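Side-chain contacts in ribonuclease VapC (Klebsiella pneumoniae, PDB 7BY3), which is probably the toxin of a toxin-antitoxin pair, a magnesium-dependent endoribonuclease with a PIN domain: residues Met42-Gly47 against Met59-Phe64; Asn65-Ser70 against His100-Ile105. One frame throughout, in Å; residues are numbered along the deposited sequence.

Both contacts lie within the PIN domain and follow one another along the chain: helix 54-61, half of contact 1, is followed, after a turn, by strand 65-67, half of contact 2. They meet where Leu-61 O packs against Ile-66 CD1, 3.5 Å away, although their centres are about 15 Å apart. Contact 1 joins two helices through side chains that are all buried, and it is purely aliphatic apart from one thioether. Contact 2 joins a strand to the turn between helix 88-99 and strand 103-105; it is only partly buried and admits an imidazole, whose ND1 is hydrogen-bonded while its face meets an isoleucine. Hydrogen bonds cross neither contact, and the second subunit touches segments of both.

Contact 1 of 2, residues Met42-Gly47 against Met59-Phe64; sequences MEVMVG and MALSTF
Val-44, Met-45 and Leu-61 form a small, buried, wholly apolar contact between helix 38-50 and helix 54-61, two successive helices of the PIN domain. Leu-61 carries its half alone, through one methyl. Its CG lies beside the backbone N (chi1 -70°) and the chain then runs on extended, which sends CD1 out to the neighbouring helix. There it meets Val-44 tip to tip, with CD1 3.7 Å from Val-44 CG1. Met-45 passes the leucine in the opposite direction: its chain bends at chi2 and chi3, and SD sits 4.1 Å from Leu-61 CD1. A flexible thioether suits this flank because it can bend alongside the leucine methyl. Leu-13 of helix 10-17 and Ile-36 of strand 35-37 also touch Leu-61. Val-44 packs as well on Phe-17 of helix 10-17 and on an aromatic side chain of another protein's chain, and Met-45 on Val-78 of the second subunit.

A type I turn runs from Leu-61 to Phe-64. Here Thr-63 OG1 donates to Ala-60 O at 2.7 Å, in the carbonyl plane. This hydroxyl serves the exposed side of the turn, while across the helices, with no hydrogen bond between the segments, adhesion rests on dispersion and the exclusion of water.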
loop_
_atom_site.group_PDB
_atom_site.type_symbol
_atom_site.label_atom_id
_atom_site.label_comp_id
_atom_site.label_asym_id
_atom_site.label_seq_id
_atom_site.Cartn_x
_atom_site.Cartn_y
_atom_site.Cartn_z
ATOM N N MET B 42 1.907 5.166 -7.853
ATOM C CA MET B 42 2.018 3.982 -8.700
ATOM C C MET B 42 1.115 4.049 -9.931
ATOM O O MET B 42 1.545 3.726 -11.038
ATOM C CB MET B 42 1.696 2.720 -7.896
ATOM C CG MET B 42 2.727 2.381 -6.834
ATOM S SD MET B 42 2.441 0.775 -6.072
ATOM C CE MET B 42 1.519 1.252 -4.617
ATOM N N GLU B 43 -0.133 4.465 -9.736
ATOM C CA GLU B 43 -1.094 4.526 -10.835
ATOM C C GLU B 43 -0.754 5.622 -11.839
ATOM O O GLU B 43 -1.100 5.519 -13.014
ATOM C CB GLU B 43 -2.516 4.732 -10.306
ATOM C CG GLU B 43 -3.081 3.538 -9.552
ATOM C CD GLU B 43 -4.600 3.535 -9.513
ATOM O OE1 GLU B 43 -5.219 4.154 -10.404
ATOM O OE2 GLU B 43 -5.175 2.907 -8.598
ATOM N N VAL B 44 -0.084 6.673 -11.380
ATOM C CA VAL B 44 0.375 7.722 -12.283
ATOM C C VAL B 44 1.596 7.240 -13.067
ATOM O O VAL B 44 1.722 7.505 -14.263
ATOM C CB VAL B 44 0.713 9.024 -11.523
ATOM C CG1 VAL B 44 1.361 10.036 -12.451
ATOM C CG2 VAL B 44 -0.546 9.613 -10.904
ATOM N N MET B 45 2.479 6.508 -12.393
ATOM C CA MET B 45 3.688 5.986 -13.026
ATOM C C MET B 45 3.365 4.951 -14.104
ATOM O O MET B 45 4.144 4.758 -15.038
ATOM C CB MET B 45 4.626 5.380 -11.979
ATOM C CG MET B 45 5.318 6.406 -11.095
ATOM S SD MET B 45 6.204 7.673 -12.025
ATOM C CE MET B 45 7.442 6.681 -12.849
ATOM N N VAL B 46 2.224 4.285 -13.965
ATOM C CA VAL B 46 1.735 3.389 -15.007
ATOM C C VAL B 46 1.524 4.182 -16.293
ATOM O O VAL B 46 1.874 3.730 -17.384
ATOM C CB VAL B 46 0.418 2.693 -14.591
ATOM C CG1 VAL B 46 -0.349 2.199 -15.811
ATOM C CG2 VAL B 46 0.699 1.556 -13.622
ATOM N N GLY B 47 0.968 5.381 -16.150
ATOM C CA GLY B 47 0.719 6.250 -17.285
ATOM C C GLY B 47 1.976 6.942 -17.772
ATOM O O GLY B 47 2.117 7.221 -18.962
ATOM N N MET B 59 9.814 13.338 -11.679
ATOM C CA MET B 59 10.312 14.633 -11.224
ATOM C C MET B 59 9.200 15.484 -10.622
ATOM O O MET B 59 9.368 16.076 -9.558
ATOM C CB MET B 59 10.974 15.391 -12.378
ATOM C CG MET B 59 12.400 14.953 -12.676
ATOM S SD MET B 59 13.120 15.830 -14.078
ATOM C CE MET B 59 14.745 15.083 -14.149
ATOM N N ALA B 60 8.065 15.541 -11.311
ATOM C CA ALA B 60 6.938 16.348 -10.859
ATOM C C ALA B 60 6.298 15.767 -9.603
ATOM O O ALA B 60 5.900 16.505 -8.702
ATOM C CB ALA B 60 5.908 16.477 -11.967
ATOM N N LEU B 61 6.203 14.443 -9.545
ATOM C CA LEU B 61 5.560 13.768 -8.422
ATOM C C LEU B 61 6.353 13.896 -7.126
ATOM O O LEU B 61 5.779 13.877 -6.037
ATOM C CB LEU B 61 5.340 12.290 -8.745
ATOM C CG LEU B 61 4.278 11.983 -9.800
ATOM C CD1 LEU B 61 4.095 10.483 -9.960
ATOM C CD2 LEU B 61 2.962 12.647 -9.440
ATOM N N SER B 62 7.670 14.032 -7.246
ATOM C CA SER B 62 8.543 14.096 -6.077
ATOM C C SER B 62 8.412 15.421 -5.328
ATOM O O SER B 62 8.969 15.587 -4.243
ATOM C CB SER B 62 9.998 13.868 -6.491
ATOM O OG SER B 62 10.441 14.877 -7.381
ATOM N N THR B 63 7.675 16.360 -5.914
ATOM C CA THR B 63 7.414 17.647 -5.279
ATOM C C THR B 63 6.212 17.552 -4.340
ATOM O O THR B 63 5.891 18.499 -3.623
ATOM C CB THR B 63 7.158 18.750 -6.319
ATOM O OG1 THR B 63 5.893 18.527 -6.952
ATOM C CG2 THR B 63 8.256 18.751 -7.373
ATOM N N PHE B 64 5.549 16.401 -4.366
ATOM C CA PHE B 64 4.434 16.118 -3.472
ATOM C C PHE B 64 4.916 15.386 -2.233
ATOM O O PHE B 64 5.848 14.586 -2.305
ATOM C CB PHE B 64 3.373 15.267 -4.173
ATOM C CG PHE B 64 2.568 16.008 -5.194
ATOM C CD1 PHE B 64 3.044 16.171 -6.483
ATOM C CD2 PHE B 64 1.325 16.522 -4.872
ATOM C CE1 PHE B 64 2.301 16.846 -7.429
ATOM C CE2 PHE B 64 0.578 17.198 -5.812
ATOM C CZ PHE B 64 1.066 17.360 -7.093
#

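Contact 2 of 2, residues Asn65-Ser70 against His100-Ile105; sequences NIINIS and HRLELI
Ile-67 and His-100 approach from opposite directions, and the isoleucine sets its CD1 methyl over the centre of one imidazole face. CD1 stands 3.8 Å from the ring centroid and only 10° off the ring normal, a CH-pi contact. The second branch touches too: CG2 comes to 3.5 Å from His-100 CE1, closer than CD1 is to any ring atom. Both arms can serve because CG2 is anti to the backbone N of Ile-67 while CG1 lies beside that N (chi1 -49°), and an extended chi2 carries CD1 onward over the ring. A beta-branched residue suits this place, offering two methyls, CD1 over the centre of the ring and CG2 at the CE1 corner, while keeping to a strand. CD1 also packs against Leu-102, whose CD1 is 4.2 Å away.

The histidine ring is held from its own helix. ND1 is hydrogen-bonded to Thr-96 O, one turn back in helix 88-99, which should restrain the ring's rotation and keep its face presented to Ile-67; Thr-96 itself packs on Ile-67. The helix ends here in a Schellman motif: Arg-101, with positive phi, is the C-prime residue, and the backbone bonds run from Leu-102 N to Ala-97 O and from Arg-101 N to Gln-98 O. This reversal brings Leu-102 round to the same isoleucine, and Leu-102 packs as well on Leu-7 of strand 6-8.

By side chains alone, the contact sets strand 65-67, which pairs with 35-37, against the turn that leads into strand 103-105 of the three-stranded parallel sheet. Its chemistry divides the imidazole's tasks: the bond at ND1 meets a polar need within the helix end, and the ring face supplies a polarisable surface for aliphatic packing.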
loop_
_atom_site.group_PDB
_atom_site.type_symbol
_atom_site.label_atom_id
_atom_site.label_comp_id
_atom_site.label_asym_id
_atom_site.label_seq_id
_atom_site.Cartn_x
_atom_site.Cartn_y
_atom_site.Cartn_z
ATOM N N ASN B 65 4.298 15.666 -1.091
ATOM C CA ASN B 65 4.455 14.776 0.043
ATOM C C ASN B 65 3.858 13.440 -0.367
ATOM O O ASN B 65 2.687 13.364 -0.731
ATOM C CB ASN B 65 3.768 15.334 1.290
ATOM C CG ASN B 65 3.851 14.393 2.475
ATOM O OD1 ASN B 65 4.693 13.495 2.515
ATOM N ND2 ASN B 65 2.974 14.594 3.452
ATOM N N ILE B 66 4.659 12.386 -0.313
ATOM C CA ILE B 66 4.195 11.084 -0.764
ATOM C C ILE B 66 4.071 10.159 0.431
ATOM O O ILE B 66 5.065 9.772 1.040
ATOM C CB ILE B 66 5.133 10.477 -1.819
ATOM C CG1 ILE B 66 5.249 11.421 -3.018
ATOM C CG2 ILE B 66 4.621 9.119 -2.268
ATOM C CD1 ILE B 66 6.246 10.974 -4.060
ATOM N N ILE B 67 2.833 9.815 0.763
ATOM C CA ILE B 67 2.546 9.104 1.997
ATOM C C ILE B 67 2.393 7.602 1.776
ATOM O O ILE B 67 1.505 7.153 1.052
ATOM C CB ILE B 67 1.273 9.662 2.659
ATOM C CG1 ILE B 67 1.353 11.189 2.736
ATOM C CG2 ILE B 67 1.080 9.054 4.037
ATOM C CD1 ILE B 67 0.178 11.839 3.425
ATOM N N ASN B 68 3.275 6.834 2.409
ATOM C CA ASN B 68 3.246 5.380 2.318
ATOM C C ASN B 68 2.051 4.786 3.051
ATOM O O ASN B 68 1.472 5.424 3.931
ATOM C CB ASN B 68 4.538 4.781 2.883
ATOM C CG ASN B 68 5.784 5.353 2.239
ATOM O OD1 ASN B 68 5.801 5.656 1.046
ATOM N ND2 ASN B 68 6.840 5.499 3.030
ATOM N N ILE B 69 1.685 3.561 2.685
ATOM C CA ILE B 69 0.638 2.842 3.395
ATOM C C ILE B 69 1.261 1.998 4.497
ATOM O O ILE B 69 2.009 1.056 4.232
ATOM C CB ILE B 69 -0.186 1.940 2.453
ATOM C CG1 ILE B 69 -0.689 2.741 1.252
ATOM C CG2 ILE B 69 -1.352 1.307 3.202
ATOM C CD1 ILE B 69 -0.290 2.150 -0.077
ATOM N N SER B 70 0.947 2.353 5.736
ATOM C CA SER B 70 1.443 1.634 6.899
ATOM C C SER B 70 0.281 0.997 7.652
ATOM O O SER B 70 -0.861 1.046 7.197
ATOM C CB SER B 70 2.233 2.566 7.814
ATOM O OG SER B 70 1.409 3.613 8.290
ATOM N N HIS B 100 -3.775 12.248 8.331
ATOM C CA HIS B 100 -2.895 13.407 8.235
ATOM C C HIS B 100 -3.655 14.732 8.217
ATOM O O HIS B 100 -3.054 15.789 8.030
ATOM C CB HIS B 100 -2.004 13.287 7.000
ATOM C CG HIS B 100 -0.951 12.234 7.127
ATOM N ND1 HIS B 100 -1.189 10.902 6.868
ATOM C CD2 HIS B 100 0.349 12.316 7.511
ATOM C CE1 HIS B 100 -0.084 10.211 7.076
ATOM N NE2 HIS B 100 0.862 11.041 7.463
ATOM N N ARG B 101 -4.970 14.661 8.404
ATOM C CA ARG B 101 -5.835 15.840 8.433
ATOM C C ARG B 101 -5.730 16.651 7.151
ATOM O O ARG B 101 -5.532 17.864 7.188
ATOM C CB ARG B 101 -5.506 16.739 9.628
ATOM C CG ARG B 101 -5.161 16.005 10.905
ATOM C CD ARG B 101 -4.212 16.844 11.736
ATOM N NE ARG B 101 -2.933 17.015 11.052
ATOM C CZ ARG B 101 -2.127 18.058 11.220
ATOM N NH1 ARG B 101 -2.466 19.034 12.051
ATOM N NH2 ARG B 101 -0.984 18.127 10.551
ATOM N N LEU B 102 -5.856 15.974 6.016
ATOM C CA LEU B 102 -5.818 16.647 4.726
ATOM C C LEU B 102 -7.180 16.608 4.053
ATOM O O LEU B 102 -7.941 15.658 4.228
ATOM C CB LEU B 102 -4.770 16.007 3.814
ATOM C CG LEU B 102 -3.420 15.665 4.441
ATOM C CD1 LEU B 102 -2.517 15.008 3.413
ATOM C CD2 LEU B 102 -2.770 16.907 5.011
ATOM N N GLU B 103 -7.490 17.647 3.288
ATOM C CA GLU B 103 -8.686 17.638 2.466
ATOM C C GLU B 103 -8.458 16.704 1.290
ATOM O O GLU B 103 -7.415 16.762 0.643
ATOM C CB GLU B 103 -9.029 19.044 1.973
ATOM C CG GLU B 103 -10.369 19.141 1.266
ATOM C CD GLU B 103 -11.533 19.196 2.236
ATOM O OE1 GLU B 103 -11.326 19.632 3.387
ATOM O OE2 GLU B 103 -12.653 18.803 1.851
ATOM N N LEU B 104 -9.422 15.831 1.021
ATOM C CA LEU B 104 -9.322 14.946 -0.130
ATOM C C LEU B 104 -9.969 15.609 -1.336
ATOM O O LEU B 104 -11.170 15.864 -1.346
ATOM C CB LEU B 104 -9.978 13.593 0.155
ATOM C CG LEU B 104 -9.929 12.583 -0.995
ATOM C CD1 LEU B 104 -8.505 12.409 -1.499
ATOM C CD2 LEU B 104 -10.514 11.248 -0.570
ATOM N N ILE B 105 -9.164 15.897 -2.349
ATOM C CA ILE B 105 -9.679 16.520 -3.555
ATOM C C ILE B 105 -9.748 15.475 -4.653
ATOM O O ILE B 105 -8.734 14.903 -5.051
ATOM C CB ILE B 105 -8.818 17.714 -4.007
ATOM C CG1 ILE B 105 -8.530 18.637 -2.828
ATOM C CG2 ILE B 105 -9.528 18.510 -5.074
ATOM C CD1 ILE B 105 -7.193 18.407 -2.211
#